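Local coordinates for aminotransferase class-III (Sphaerobacter thermophilus DSM 20745, PDB 6K8H), which belongs to the class-III aminotransferases, a family of fold-type I pyridoxal-phosphate-dependent enzymes, and is also known as an omega-transaminase, at residues C153-Y158 and A218-P223; M132-A137 and V251-E256. All blocks are in the same frame, centred on the assembly; numbering follows the deposited sequence.

Contact 1 (C153-Y158 and A218-P223). With PLR ((5-hydroxy-4,6-dimethylpyridin-3-yl)methyl dihydrogen phosphate), chain D.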
loop_
_atom_site.group_PDB
_atom_site.type_symbol
_atom_site.label_atom_id
_atom_site.label_comp_id
_atom_site.label_asym_id
_atom_site.label_seq_id
_atom_site.Cartn_x
_atom_site.Cartn_y
_atom_site.Cartn_z
ATOM N N CYS B 153 3.257 18.008 9.459
ATOM C CA CYS B 153 2.950 16.665 9.918
ATOM C C CYS B 153 2.925 15.672 8.763
ATOM O O CYS B 153 2.432 15.972 7.668
ATOM C CB CYS B 153 1.590 16.626 10.617
ATOM S SG CYS B 153 1.506 17.462 12.208
ATOM N N TYR B 154 3.413 14.471 9.039
ATOM C CA TYR B 154 3.598 13.431 8.034
ATOM C C TYR B 154 2.474 12.405 8.114
ATOM O O TYR B 154 2.119 11.951 9.205
ATOM C CB TYR B 154 4.953 12.743 8.233
ATOM C CG TYR B 154 5.197 11.607 7.266
ATOM C CD1 TYR B 154 5.567 11.858 5.956
ATOM C CD2 TYR B 154 5.041 10.282 7.665
ATOM C CE1 TYR B 154 5.793 10.814 5.058
ATOM C CE2 TYR B 154 5.263 9.238 6.778
ATOM C CZ TYR B 154 5.632 9.514 5.478
ATOM O OH TYR B 154 5.864 8.479 4.607
ATOM N N HIS B 155 1.915 12.039 6.957
ATOM C CA HIS B 155 0.858 11.035 6.916
ATOM C C HIS B 155 1.046 10.039 5.773
ATOM O O HIS B 155 0.080 9.371 5.386
ATOM C CB HIS B 155 -0.517 11.676 6.776
ATOM C CG HIS B 155 -0.831 12.677 7.844
ATOM N ND1 HIS B 155 -1.163 12.311 9.126
ATOM C CD2 HIS B 155 -0.877 14.031 7.812
ATOM C CE1 HIS B 155 -1.388 13.396 9.848
ATOM N NE2 HIS B 155 -1.227 14.454 9.073
ATOM N N GLY B 156 2.236 9.942 5.200
ATOM C CA GLY B 156 2.467 9.044 4.078
ATOM C C GLY B 156 2.571 9.790 2.766
ATOM O O GLY B 156 2.745 11.007 2.729
ATOM N N SER B 157 2.449 9.039 1.665
ATOM C CA SER B 157 2.739 9.557 0.329
ATOM C C SER B 157 1.491 9.914 -0.493
ATOM O O SER B 157 1.620 10.270 -1.671
ATOM C CB SER B 157 3.632 8.561 -0.436
ATOM O OG SER B 157 3.087 7.265 -0.433
ATOM N N TYR B 158 0.296 9.794 0.069
ATOM C CA TYR B 158 -0.914 10.197 -0.647
ATOM C C TYR B 158 -0.936 11.709 -0.874
ATOM O O TYR B 158 -0.795 12.482 0.079
ATOM C CB TYR B 158 -2.133 9.762 0.152
ATOM C CG TYR B 158 -3.485 10.128 -0.431
ATOM C CD1 TYR B 158 -3.771 9.922 -1.774
ATOM C CD2 TYR B 158 -4.485 10.641 0.385
ATOM C CE1 TYR B 158 -5.026 10.237 -2.298
ATOM C CE2 TYR B 158 -5.740 10.961 -0.122
ATOM C CZ TYR B 158 -6.003 10.766 -1.467
ATOM O OH TYR B 158 -7.246 11.072 -1.973
ATOM N N ALA B 218 -13.126 16.535 6.016
ATOM C CA ALA B 218 -12.420 15.931 7.135
ATOM C C ALA B 218 -11.333 16.854 7.670
ATOM O O ALA B 218 -10.782 17.690 6.943
ATOM C CB ALA B 218 -11.757 14.605 6.740
ATOM N N VAL B 219 -11.019 16.667 8.950
ATOM C CA VAL B 219 -9.779 17.146 9.566
ATOM C C VAL B 219 -8.963 15.916 9.954
ATOM O O VAL B 219 -9.450 15.047 10.687
ATOM C CB VAL B 219 -10.034 18.023 10.802
ATOM C CG1 VAL B 219 -8.700 18.363 11.476
ATOM C CG2 VAL B 219 -10.802 19.289 10.459
ATOM N N LEU B 220 -7.729 15.840 9.470
ATOM C CA LEU B 220 -6.843 14.717 9.750
ATOM C C LEU B 220 -5.789 15.181 10.743
ATOM O O LEU B 220 -5.145 16.212 10.522
ATOM C CB LEU B 220 -6.199 14.219 8.454
ATOM C CG LEU B 220 -5.011 13.271 8.471
ATOM C CD1 LEU B 220 -5.488 11.869 8.826
ATOM C CD2 LEU B 220 -4.351 13.324 7.106
ATOM N N ILE B 221 -5.629 14.449 11.845
ATOM C CA ILE B 221 -4.717 14.881 12.898
ATOM C C ILE B 221 -3.983 13.682 13.490
ATOM O O ILE B 221 -4.605 12.671 13.831
ATOM C CB ILE B 221 -5.455 15.663 14.002
ATOM C CG1 ILE B 221 -4.449 16.135 15.051
ATOM C CG2 ILE B 221 -6.601 14.831 14.589
ATOM C CD1 ILE B 221 -5.052 17.059 16.099
ATOM N N ASP B 222 -2.655 13.794 13.593
ATOM C CA ASP B 222 -1.835 12.859 14.356
ATOM C C ASP B 222 -1.796 13.329 15.806
ATOM O O ASP B 222 -1.267 14.415 16.072
ATOM C CB ASP B 222 -0.433 12.810 13.761
ATOM C CG ASP B 222 0.517 11.870 14.488
ATOM O OD1 ASP B 222 0.340 11.594 15.698
ATOM O OD2 ASP B 222 1.488 11.418 13.823
ATOM N N PRO B 223 -2.283 12.531 16.781
ATOM C CA PRO B 223 -2.365 12.962 18.184
ATOM C C PRO B 223 -1.009 13.319 18.815
ATOM O O PRO B 223 -0.984 14.159 19.681
ATOM C CB PRO B 223 -3.003 11.778 18.927
ATOM C CG PRO B 223 -3.597 10.912 17.839
ATOM C CD PRO B 223 -2.757 11.162 16.606
HETATM N N1 PLR D . 0.954 8.089 9.299
HETATM C C2 PLR D . 1.921 8.174 10.205
HETATM C C2A PLR D . 1.700 8.999 11.430
HETATM C C3 PLR D . 3.125 7.480 10.021
HETATM O O3 PLR D . 4.080 7.582 10.966
HETATM C C4 PLR D . 3.307 6.699 8.862
HETATM C C4A PLR D . 4.557 5.964 8.662
HETATM C C5 PLR D . 2.265 6.624 7.932
HETATM C C6 PLR D . 1.130 7.345 8.187
HETATM C C5A PLR D . 2.397 5.830 6.660
HETATM O O4P PLR D . 2.419 4.381 6.834
HETATM P P PLR D . 3.168 3.469 5.740
HETATM O O1P PLR D . 2.564 3.854 4.428
HETATM O O2P PLR D . 4.608 3.824 5.821
HETATM O O3P PLR D . 2.904 2.047 6.117
HETATM O O HOH W 1 2.287 12.993 11.747
HETATM O O HOH W 2 -2.422 16.610 10.262
#
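H155 and L220 meet from opposite directions, the imidazole offering a face and the leucine a methyl. From the backbone, H155 CB lies at the border of the contact, 4.2 Å from L220 CD2. The ring then swings under the leucine because CG stands anti to the carbonyl carbon (chi1 -56°). L220 CD2 sits over the ring centre, 3.6 Å from the centroid and 12° off the normal, a CH-pi contact in which H155 CD2 is the ring atom nearest to it. A branched apolar residue suits this place, since it covers the flat ring without competing for its nitrogens. Farther out, at the ring edge, CE1 comes 4.0 Å from D222 N, which lies near the ring plane. The two nitrogens are both engaged: ND1 is hydrogen-bonded to D255 on strand 251-255, the neighbour of strand 216-221, while NE2 reaches, at 2.7 Å, a water that donates to L220 O. Gripped at both nitrogens and covered on one face, the ring has its rotation fixed, and histidine fits because it joins a flat surface to two polar atoms.

A second water ties the segments together nearer the ligand, donating to Y154 O and, at 2.7 Å, to D222 OD2. That same carboxylate oxygen approaches PLR C2A, a methyl, to 3.4 Å, while D222 OD1 is hydrogen-bonded to N224 N. The Y154 ring turns its edge to the ligand, with CE2 3.8 Å from PLR C4A, and G156 N lies over one of its faces. G156 has a positive phi (105°), at which a CB would press on the preceding carbonyl oxygen. A loop after strand 146-150 and the end of strand 216-221 thus form part of the pocket wall, in keeping with the fold-type I cofactor site.

Contact 2 (M132-A137 and V251-E256). With PLR ((5-hydroxy-4,6-dimethylpyridin-3-yl)methyl dihydrogen phosphate), chain D.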
loop_
_atom_site.group_PDB
_atom_site.type_symbol
_atom_site.label_atom_id
_atom_site.label_comp_id
_atom_site.label_asym_id
_atom_site.label_seq_id
_atom_site.Cartn_x
_atom_site.Cartn_y
_atom_site.Cartn_z
ATOM N N MET B 132 -5.319 7.377 3.025
ATOM C CA MET B 132 -6.030 7.699 1.794
ATOM C C MET B 132 -7.484 7.251 1.873
ATOM O O MET B 132 -8.397 8.010 1.544
ATOM C CB MET B 132 -5.340 7.043 0.598
ATOM C CG MET B 132 -6.128 7.196 -0.691
ATOM S SD MET B 132 -5.228 6.539 -2.119
ATOM C CE MET B 132 -5.679 4.799 -2.077
ATOM N N MET B 133 -7.720 6.020 2.333
ATOM C CA MET B 133 -9.083 5.499 2.332
ATOM C C MET B 133 -9.933 6.177 3.393
ATOM O O MET B 133 -11.147 6.295 3.215
ATOM C CB MET B 133 -9.087 3.984 2.527
ATOM C CG MET B 133 -8.508 3.187 1.347
ATOM S SD MET B 133 -9.051 3.698 -0.305
ATOM C CE MET B 133 -10.834 3.541 -0.111
ATOM N N ALA B 134 -9.318 6.665 4.473
ATOM C CA ALA B 134 -10.065 7.469 5.443
ATOM C C ALA B 134 -10.514 8.782 4.823
ATOM O O ALA B 134 -11.675 9.193 4.973
ATOM C CB ALA B 134 -9.206 7.743 6.679
ATOM N N ILE B 135 -9.608 9.438 4.099
ATOM C CA ILE B 135 -9.965 10.674 3.404
ATOM C C ILE B 135 -11.081 10.426 2.402
ATOM O O ILE B 135 -12.043 11.207 2.305
ATOM C CB ILE B 135 -8.720 11.273 2.727
ATOM C CG1 ILE B 135 -7.827 11.906 3.801
ATOM C CG2 ILE B 135 -9.136 12.272 1.628
ATOM C CD1 ILE B 135 -6.379 12.095 3.373
ATOM N N LYS B 136 -10.962 9.337 1.646
ATOM C CA LYS B 136 -11.981 8.980 0.625
ATOM C C LYS B 136 -13.324 8.672 1.299
ATOM O O LYS B 136 -14.356 9.098 0.788
ATOM C CB LYS B 136 -11.446 7.856 -0.262
ATOM C CG LYS B 136 -10.338 8.293 -1.210
ATOM C CD LYS B 136 -9.572 7.167 -1.852
ATOM C CE LYS B 136 -10.448 6.122 -2.503
ATOM N NZ LYS B 136 -10.596 6.343 -3.958
ATOM N N ALA B 137 -13.296 7.972 2.429
ATOM C CA ALA B 137 -14.537 7.678 3.130
ATOM C C ALA B 137 -15.214 8.962 3.572
ATOM O O ALA B 137 -16.438 9.099 3.451
ATOM C CB ALA B 137 -14.276 6.770 4.336
ATOM N N VAL B 251 -15.739 15.219 9.329
ATOM C CA VAL B 251 -15.233 13.946 9.832
ATOM C C VAL B 251 -13.879 14.186 10.494
ATOM O O VAL B 251 -12.951 14.695 9.858
ATOM C CB VAL B 251 -15.114 12.926 8.691
ATOM C CG1 VAL B 251 -14.394 11.681 9.159
ATOM C CG2 VAL B 251 -16.502 12.592 8.108
ATOM N N LEU B 252 -13.753 13.797 11.763
ATOM C CA LEU B 252 -12.477 13.885 12.471
ATOM C C LEU B 252 -11.746 12.549 12.334
ATOM O O LEU B 252 -12.234 11.507 12.801
ATOM C CB LEU B 252 -12.698 14.261 13.938
ATOM C CG LEU B 252 -11.473 14.374 14.867
ATOM C CD1 LEU B 252 -10.415 15.355 14.339
ATOM C CD2 LEU B 252 -11.921 14.785 16.269
ATOM N N ILE B 253 -10.586 12.578 11.672
ATOM C CA ILE B 253 -9.761 11.397 11.447
ATOM C C ILE B 253 -8.505 11.503 12.308
ATOM O O ILE B 253 -7.707 12.431 12.137
ATOM C CB ILE B 253 -9.365 11.249 9.969
ATOM C CG1 ILE B 253 -10.593 11.215 9.051
ATOM C CG2 ILE B 253 -8.528 9.992 9.779
ATOM C CD1 ILE B 253 -10.227 11.317 7.605
ATOM N N PHE B 254 -8.295 10.528 13.183
ATOM C CA PHE B 254 -7.022 10.392 13.881
ATOM C C PHE B 254 -6.081 9.525 13.054
ATOM O O PHE B 254 -6.472 8.451 12.593
ATOM C CB PHE B 254 -7.196 9.765 15.264
ATOM C CG PHE B 254 -7.657 10.735 16.319
ATOM C CD1 PHE B 254 -8.161 11.977 15.969
ATOM C CD2 PHE B 254 -7.602 10.388 17.662
ATOM C CE1 PHE B 254 -8.607 12.863 16.929
ATOM C CE2 PHE B 254 -8.035 11.274 18.640
ATOM C CZ PHE B 254 -8.534 12.519 18.271
ATOM N N ASP B 255 -4.850 9.998 12.866
ATOM C CA ASP B 255 -3.781 9.189 12.282
ATOM C C ASP B 255 -3.008 8.576 13.440
ATOM O O ASP B 255 -2.149 9.232 14.039
ATOM C CB ASP B 255 -2.880 10.035 11.386
ATOM C CG ASP B 255 -1.747 9.229 10.749
ATOM O OD1 ASP B 255 -1.514 8.070 11.163
ATOM O OD2 ASP B 255 -1.079 9.757 9.829
ATOM N N GLU B 256 -3.323 7.320 13.771
ATOM C CA GLU B 256 -2.617 6.582 14.809
ATOM C C GLU B 256 -1.710 5.502 14.228
ATOM O O GLU B 256 -1.464 4.484 14.878
ATOM C CB GLU B 256 -3.599 5.971 15.812
ATOM C CG GLU B 256 -4.456 7.011 16.546
ATOM C CD GLU B 256 -4.563 6.748 18.057
ATOM O OE1 GLU B 256 -3.540 6.390 18.696
ATOM O OE2 GLU B 256 -5.674 6.913 18.600
HETATM N N1 PLR D . 0.954 8.089 9.299
HETATM C C2 PLR D . 1.921 8.174 10.205
HETATM C C2A PLR D . 1.700 8.999 11.430
HETATM C C3 PLR D . 3.125 7.480 10.021
HETATM O O3 PLR D . 4.080 7.582 10.966
HETATM C C4 PLR D . 3.307 6.699 8.862
HETATM C C4A PLR D . 4.557 5.964 8.662
HETATM C C5 PLR D . 2.265 6.624 7.932
HETATM C C6 PLR D . 1.130 7.345 8.187
HETATM C C5A PLR D . 2.397 5.830 6.660
HETATM O O4P PLR D . 2.419 4.381 6.834
HETATM P P PLR D . 3.168 3.469 5.740
HETATM O O1P PLR D . 2.564 3.854 4.428
HETATM O O2P PLR D . 4.608 3.824 5.821
HETATM O O3P PLR D . 2.904 2.047 6.117
#
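Helix and strand come nearest at A134 and I253, whose CA atoms are 7.2 Å apart. The 132-137 segment is an interior piece of helix 127-142, with regular backbone bonds from K136 N to M132 O and from A137 N to M133 O; 251-255 is an extended strand. No hydrogen bond crosses between them, so the contact is one of shape. I253 points to the helix and meets it with two methyls. A134 CB is touched by both branches, lying 3.8 Å from I253 CD1 and 3.9 Å from I253 CG2. With CG1 anti to the carbonyl carbon (chi1 -56°) and the chain extended at chi2 (170°), CD1 is carried past this methyl onto the helix backbone, 3.7 Å from A134 O and 4.0 Å from I135 N. The small alanine lets the helix come this close, and the long, branched isoleucine reaches from the strand to the helix backbone.

This is one helix layer of the alpha/beta/alpha large domain of fold-type I proteins, in which helix 127-142 packs on the mixed seven-stranded sheet. I253 also touches A218 and L220 on strand 216-221 and L277 on strand 277-281, whereas L252 and F254 face away and meet helix 235-248. The helix has another neighbour too: K136 NZ makes a salt bridge to E162 and a hydrogen bond to S157 O, both of the second subunit.

Two residues farther along the strand, D255 is directed to PLR. Its CG stands anti to the backbone N (chi1 -180°), which sends the carboxylate to the pyridine nitrogen, where OD2 is 2.7 Å from PLR N1 and OD1 3.1 Å. An aspartate facing this nitrogen is a hallmark of the fold type; here OD1 is also hydrogen-bonded to V257 N, and OD2 to H155 ND1.

Overall arrangement
Contacts 1 and 2 have centres 8 Å apart and share a sheet, in which strands 216-221 and 251-255 are parallel neighbours; I221 O and D255 N probably hydrogen-bond between them at 2.9 Å. Along the chain, contact 1 is nested within the loop that contact 2 closes. Their closest tie is H155 ND1 to D255 OD2, a probable hydrogen bond of 2.7 Å, so the histidine of contact 1 probably helps to position, as a second-shell residue, the aspartate that contact 2 brings to PLR N1. Both contacts touch the second subunit, whose T317 hydrogen-bonds the same ligand, as do G127 and T128 of this chain.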